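Local coordinates for LPXTG family cell surface protein Fms2 (PDB 5FCE), which probably mediates adhesion of Enterococcus faecium to host ligands, this chain being the ligand-binding region of the cell-wall-anchored protein SgrA, at residues E2-T7 with P28-N33; A39-G44 with V90-F95. One frame throughout, in Å; residues are numbered along the deposited sequence.

Contact 1 (E2-T7 with P28-N33); sequences ENLSFT and PNKSVN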
# COMPACT_ATOMS: atom_id res chain seq x y z
N GLU A 2 -12.66 15.78 -8.52
CA GLU A 2 -12.82 14.80 -7.45
C GLU A 2 -11.48 14.17 -7.04
O GLU A 2 -10.66 13.82 -7.89
CB GLU A 2 -13.80 13.70 -7.86
CG GLU A 2 -14.78 13.35 -6.79
CD GLU A 2 -15.59 12.11 -7.10
OE1 GLU A 2 -16.16 12.00 -8.22
OE2 GLU A 2 -15.65 11.24 -6.21
N ASN A 3 -11.25 14.02 -5.73
CA ASN A 3 -9.99 13.46 -5.24
C ASN A 3 -9.78 12.00 -5.65
O ASN A 3 -10.69 11.18 -5.53
CB ASN A 3 -9.91 13.52 -3.71
CG ASN A 3 -9.78 14.94 -3.17
OD1 ASN A 3 -9.32 15.85 -3.87
ND2 ASN A 3 -10.17 15.12 -1.91
N LEU A 4 -8.58 11.68 -6.11
CA LEU A 4 -8.17 10.28 -6.31
C LEU A 4 -8.25 9.49 -5.01
O LEU A 4 -7.79 9.95 -3.97
CB LEU A 4 -6.74 10.23 -6.83
CG LEU A 4 -6.06 8.86 -6.92
CD1 LEU A 4 -6.65 8.06 -8.05
CD2 LEU A 4 -4.54 9.04 -7.11
N SER A 5 -8.84 8.29 -5.08
CA SER A 5 -8.77 7.33 -3.98
C SER A 5 -8.58 5.92 -4.54
O SER A 5 -8.84 5.67 -5.72
CB SER A 5 -10.02 7.37 -3.11
OG SER A 5 -11.17 7.11 -3.88
N PHE A 6 -8.14 5.01 -3.67
CA PHE A 6 -7.94 3.62 -4.06
C PHE A 6 -8.74 2.69 -3.16
O PHE A 6 -8.84 2.91 -1.95
CB PHE A 6 -6.45 3.23 -3.95
CG PHE A 6 -5.55 4.02 -4.86
CD1 PHE A 6 -5.34 3.62 -6.18
CD2 PHE A 6 -4.89 5.15 -4.39
CE1 PHE A 6 -4.48 4.36 -7.02
CE2 PHE A 6 -4.06 5.89 -5.22
CZ PHE A 6 -3.86 5.49 -6.55
N THR A 7 -9.31 1.64 -3.75
CA THR A 7 -9.90 0.57 -2.96
C THR A 7 -8.99 -0.64 -3.11
O THR A 7 -8.23 -0.73 -4.07
CB THR A 7 -11.33 0.25 -3.44
OG1 THR A 7 -11.91 -0.78 -2.64
CG2 THR A 7 -11.29 -0.21 -4.85
N PRO A 28 -7.91 2.42 -8.60
CA PRO A 28 -8.18 3.85 -8.48
C PRO A 28 -9.61 4.18 -8.87
O PRO A 28 -10.22 3.44 -9.65
CB PRO A 28 -7.23 4.49 -9.48
CG PRO A 28 -6.89 3.40 -10.47
CD PRO A 28 -7.13 2.07 -9.80
N ASN A 29 -10.14 5.29 -8.35
CA ASN A 29 -11.50 5.70 -8.68
C ASN A 29 -11.54 6.57 -9.93
O ASN A 29 -12.61 6.79 -10.51
CB ASN A 29 -12.16 6.43 -7.50
CG ASN A 29 -11.54 7.79 -7.22
OD1 ASN A 29 -10.35 8.00 -7.43
ND2 ASN A 29 -12.36 8.73 -6.75
N LYS A 30 -10.38 7.05 -10.34
CA LYS A 30 -10.28 7.93 -11.50
C LYS A 30 -8.95 7.69 -12.17
O LYS A 30 -8.06 7.08 -11.59
CB LYS A 30 -10.42 9.39 -11.08
CG LYS A 30 -9.35 9.85 -10.13
CD LYS A 30 -9.57 11.28 -9.70
CE LYS A 30 -9.55 12.22 -10.90
NZ LYS A 30 -9.17 13.61 -10.50
N SER A 31 -8.82 8.16 -13.41
CA SER A 31 -7.57 8.02 -14.14
C SER A 31 -6.66 9.21 -13.83
O SER A 31 -7.08 10.37 -13.97
CB SER A 31 -7.82 7.92 -15.65
OG SER A 31 -8.51 6.73 -15.98
N VAL A 32 -5.43 8.93 -13.42
CA VAL A 32 -4.46 9.96 -13.05
C VAL A 32 -3.08 9.51 -13.50
O VAL A 32 -2.69 8.37 -13.25
CB VAL A 32 -4.40 10.18 -11.51
CG1 VAL A 32 -3.33 11.22 -11.15
CG2 VAL A 32 -5.75 10.63 -10.98
N ASN A 33 -2.33 10.40 -14.15
CA ASN A 33 -0.92 10.14 -14.39
C ASN A 33 -0.10 10.97 -13.39
O ASN A 33 -0.30 12.18 -13.27
CB ASN A 33 -0.51 10.53 -15.82
CG ASN A 33 -1.15 9.64 -16.87
OD1 ASN A 33 -1.36 8.44 -16.65
ND2 ASN A 33 -1.46 10.21 -18.02
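N29 grips the N-terminal segment from both ends of its side-chain amide. N29 OD1 accepts from S5 N at 2.8 Å in a nearly straight bond (167° at the hydrogen), although the donor stands above the carbonyl plane. N29 ND2 gives a longer bond of 3.2 Å to N3 O, which lies close to the plane of the amide, so the two bonds together fix its rotation. N29 CG sits between its own backbone N and carbonyl carbon (chi1 69°), which turns the amide to S5 N and N3 O. N29 N also donates to S5 O at 3.0 Å, backbone to backbone. One residue on, K30 bends at chi3 and brings NZ to E2 O at 3.0 Å, its methylenes passing L4. L4 CD1 packs against P28 CB at 3.9 Å and V32 CG2 at 4.0 Å. F6 and P28 form an antiparallel non-hydrogen-bonded pair, with F6 CE1 3.7 Å from P28 CB; W65 meets the F6 ring edge-to-face and also touches L4 and P28. Beyond this one bridge, 2-5 is held largely by side chains reaching its backbone polar groups, so a non-strand N-terminal segment is fastened to the loop leading into strand 32-34.

Contact 2 (A39-G44 with V90-F95); sequences AVLTYG and VDLIVF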
# COMPACT_ATOMS: atom_id res chain seq x y z
N ALA A 39 4.50 5.29 -1.94
CA ALA A 39 3.47 4.53 -1.24
C ALA A 39 4.03 4.00 0.07
O ALA A 39 5.12 3.43 0.10
CB ALA A 39 2.97 3.40 -2.11
N VAL A 40 3.31 4.23 1.17
CA VAL A 40 3.80 3.86 2.49
C VAL A 40 2.78 2.98 3.20
O VAL A 40 1.63 3.37 3.38
CB VAL A 40 4.12 5.10 3.36
CG1 VAL A 40 4.58 4.68 4.75
CG2 VAL A 40 5.19 5.97 2.71
N LEU A 41 3.19 1.77 3.58
CA LEU A 41 2.34 0.89 4.38
C LEU A 41 2.65 1.17 5.85
O LEU A 41 3.81 1.15 6.27
CB LEU A 41 2.65 -0.56 4.03
CG LEU A 41 1.62 -1.66 4.26
CD1 LEU A 41 0.28 -1.30 3.62
CD2 LEU A 41 2.17 -2.96 3.68
N THR A 42 1.62 1.45 6.65
CA THR A 42 1.85 1.90 8.02
C THR A 42 0.89 1.24 8.99
O THR A 42 -0.20 0.81 8.59
CB THR A 42 1.73 3.45 8.11
OG1 THR A 42 1.92 3.87 9.46
CG2 THR A 42 0.38 3.90 7.62
N TYR A 43 1.29 1.12 10.25
CA TYR A 43 0.33 0.73 11.28
C TYR A 43 -0.06 1.88 12.22
O TYR A 43 -0.65 1.67 13.28
CB TYR A 43 0.77 -0.52 12.06
CG TYR A 43 2.10 -0.43 12.75
CD1 TYR A 43 3.28 -0.66 12.06
CD2 TYR A 43 2.18 -0.16 14.12
CE1 TYR A 43 4.51 -0.59 12.69
CE2 TYR A 43 3.40 -0.10 14.77
CZ TYR A 43 4.56 -0.32 14.05
OH TYR A 43 5.78 -0.26 14.68
N GLY A 44 0.27 3.10 11.81
CA GLY A 44 -0.12 4.27 12.58
C GLY A 44 0.53 5.56 12.13
O GLY A 44 1.50 6.03 12.73
N VAL A 90 -3.89 -1.48 9.62
CA VAL A 90 -2.85 -1.23 8.63
C VAL A 90 -3.43 -0.35 7.54
O VAL A 90 -4.49 -0.66 6.99
CB VAL A 90 -2.34 -2.55 8.00
CG1 VAL A 90 -1.34 -2.26 6.88
CG2 VAL A 90 -1.71 -3.44 9.06
N ASP A 91 -2.76 0.77 7.25
CA ASP A 91 -3.21 1.67 6.19
C ASP A 91 -2.16 1.76 5.10
O ASP A 91 -0.96 1.55 5.35
CB ASP A 91 -3.46 3.09 6.73
CG ASP A 91 -4.59 3.16 7.74
OD1 ASP A 91 -5.49 2.31 7.71
OD2 ASP A 91 -4.56 4.08 8.58
N LEU A 92 -2.61 2.09 3.89
CA LEU A 92 -1.71 2.43 2.78
C LEU A 92 -1.88 3.90 2.44
O LEU A 92 -2.99 4.35 2.15
CB LEU A 92 -2.01 1.57 1.55
CG LEU A 92 -1.15 1.86 0.31
CD1 LEU A 92 0.30 1.34 0.51
CD2 LEU A 92 -1.80 1.27 -0.96
N ILE A 93 -0.79 4.65 2.50
CA ILE A 93 -0.83 6.06 2.15
C ILE A 93 -0.14 6.22 0.80
O ILE A 93 0.99 5.77 0.61
CB ILE A 93 -0.12 6.89 3.24
CG1 ILE A 93 -0.79 6.68 4.60
CG2 ILE A 93 -0.14 8.40 2.90
CD1 ILE A 93 -0.11 7.46 5.74
N VAL A 94 -0.83 6.84 -0.15
CA VAL A 94 -0.25 7.05 -1.47
C VAL A 94 -0.06 8.53 -1.71
O VAL A 94 -1.04 9.29 -1.76
CB VAL A 94 -1.12 6.48 -2.60
CG1 VAL A 94 -0.41 6.66 -3.94
CG2 VAL A 94 -1.37 5.01 -2.35
N PHE A 95 1.20 8.92 -1.82
CA PHE A 95 1.56 10.29 -2.18
C PHE A 95 1.76 10.35 -3.68
O PHE A 95 2.39 9.46 -4.26
CB PHE A 95 2.87 10.68 -1.49
CG PHE A 95 2.80 10.65 0.01
CD1 PHE A 95 3.22 9.53 0.72
CD2 PHE A 95 2.34 11.75 0.72
CE1 PHE A 95 3.17 9.50 2.10
CE2 PHE A 95 2.28 11.73 2.11
CZ PHE A 95 2.70 10.60 2.80
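Strands 36-42 and 91-96 meet here as the middle pair of a four-stranded antiparallel sheet, between 54-60 and 99-103, in a buried part of the SgrA ligand-binding domain. The axes of strand segments 39-42 and 91-95 come within 4.7 Å, their N-to-C directions 161° apart, and the pairing is regular: V40 with I93 and T42 with D91 are hydrogen-bonded pairs, A39 with V94 and L41 with L92 non-hydrogen-bonded ones. V40 N reaches I93 O at 2.8 Å, and the return bond from I93 N to V40 O, 2.9 Å, is almost straight (176° at the hydrogen). T42 and D91 exchange a second reciprocal pair. On the face of L41 and L92, L41 CD1 meets V90 CG1 at 3.8 Å and L92 CD1 at 4.1 Å; strand 21-28 packs here through I22, I24 and V26. On the other face V40 CG2 comes to the edge of the F95 ring, 4.1 Å from CE1, while T42 CG2 lies 4.1 Å from I93 CD1. T42 chi1 of 178° sends OG1 away from D91, to accept from G44 N at 3.0 Å in an ST turn. Backbone bonds thus fix the alignment; the L41/L92 face is apolar, whereas the V40/I93 face also carries T42 and D91. D91 is met outside the segments by K89 (salt bridge) and N105 N, T42 OG1 by G44 N within its own segment and E52 O and K53 O outside.

Overall arrangement
Contact 2 belongs to the core: nine of its ten touching residues are buried and its centre is about 6 Å from that of the chain. Contact 1, about 14 Å from that centre, is partly buried, with three buried and three exposed residues among nine. Their chemistry follows this: 39-44 with 90-95 relies on reciprocal backbone bonds, whereas 2-7 with 28-33 relies mainly on side-chain donors and acceptors. The contact centres are about 16 Å apart, yet they touch where F6 CE2 packs on V94 CG1 at 3.9 Å. Strands 32-34 and 36-42 also follow each other in the chain, leading from one contact to the next.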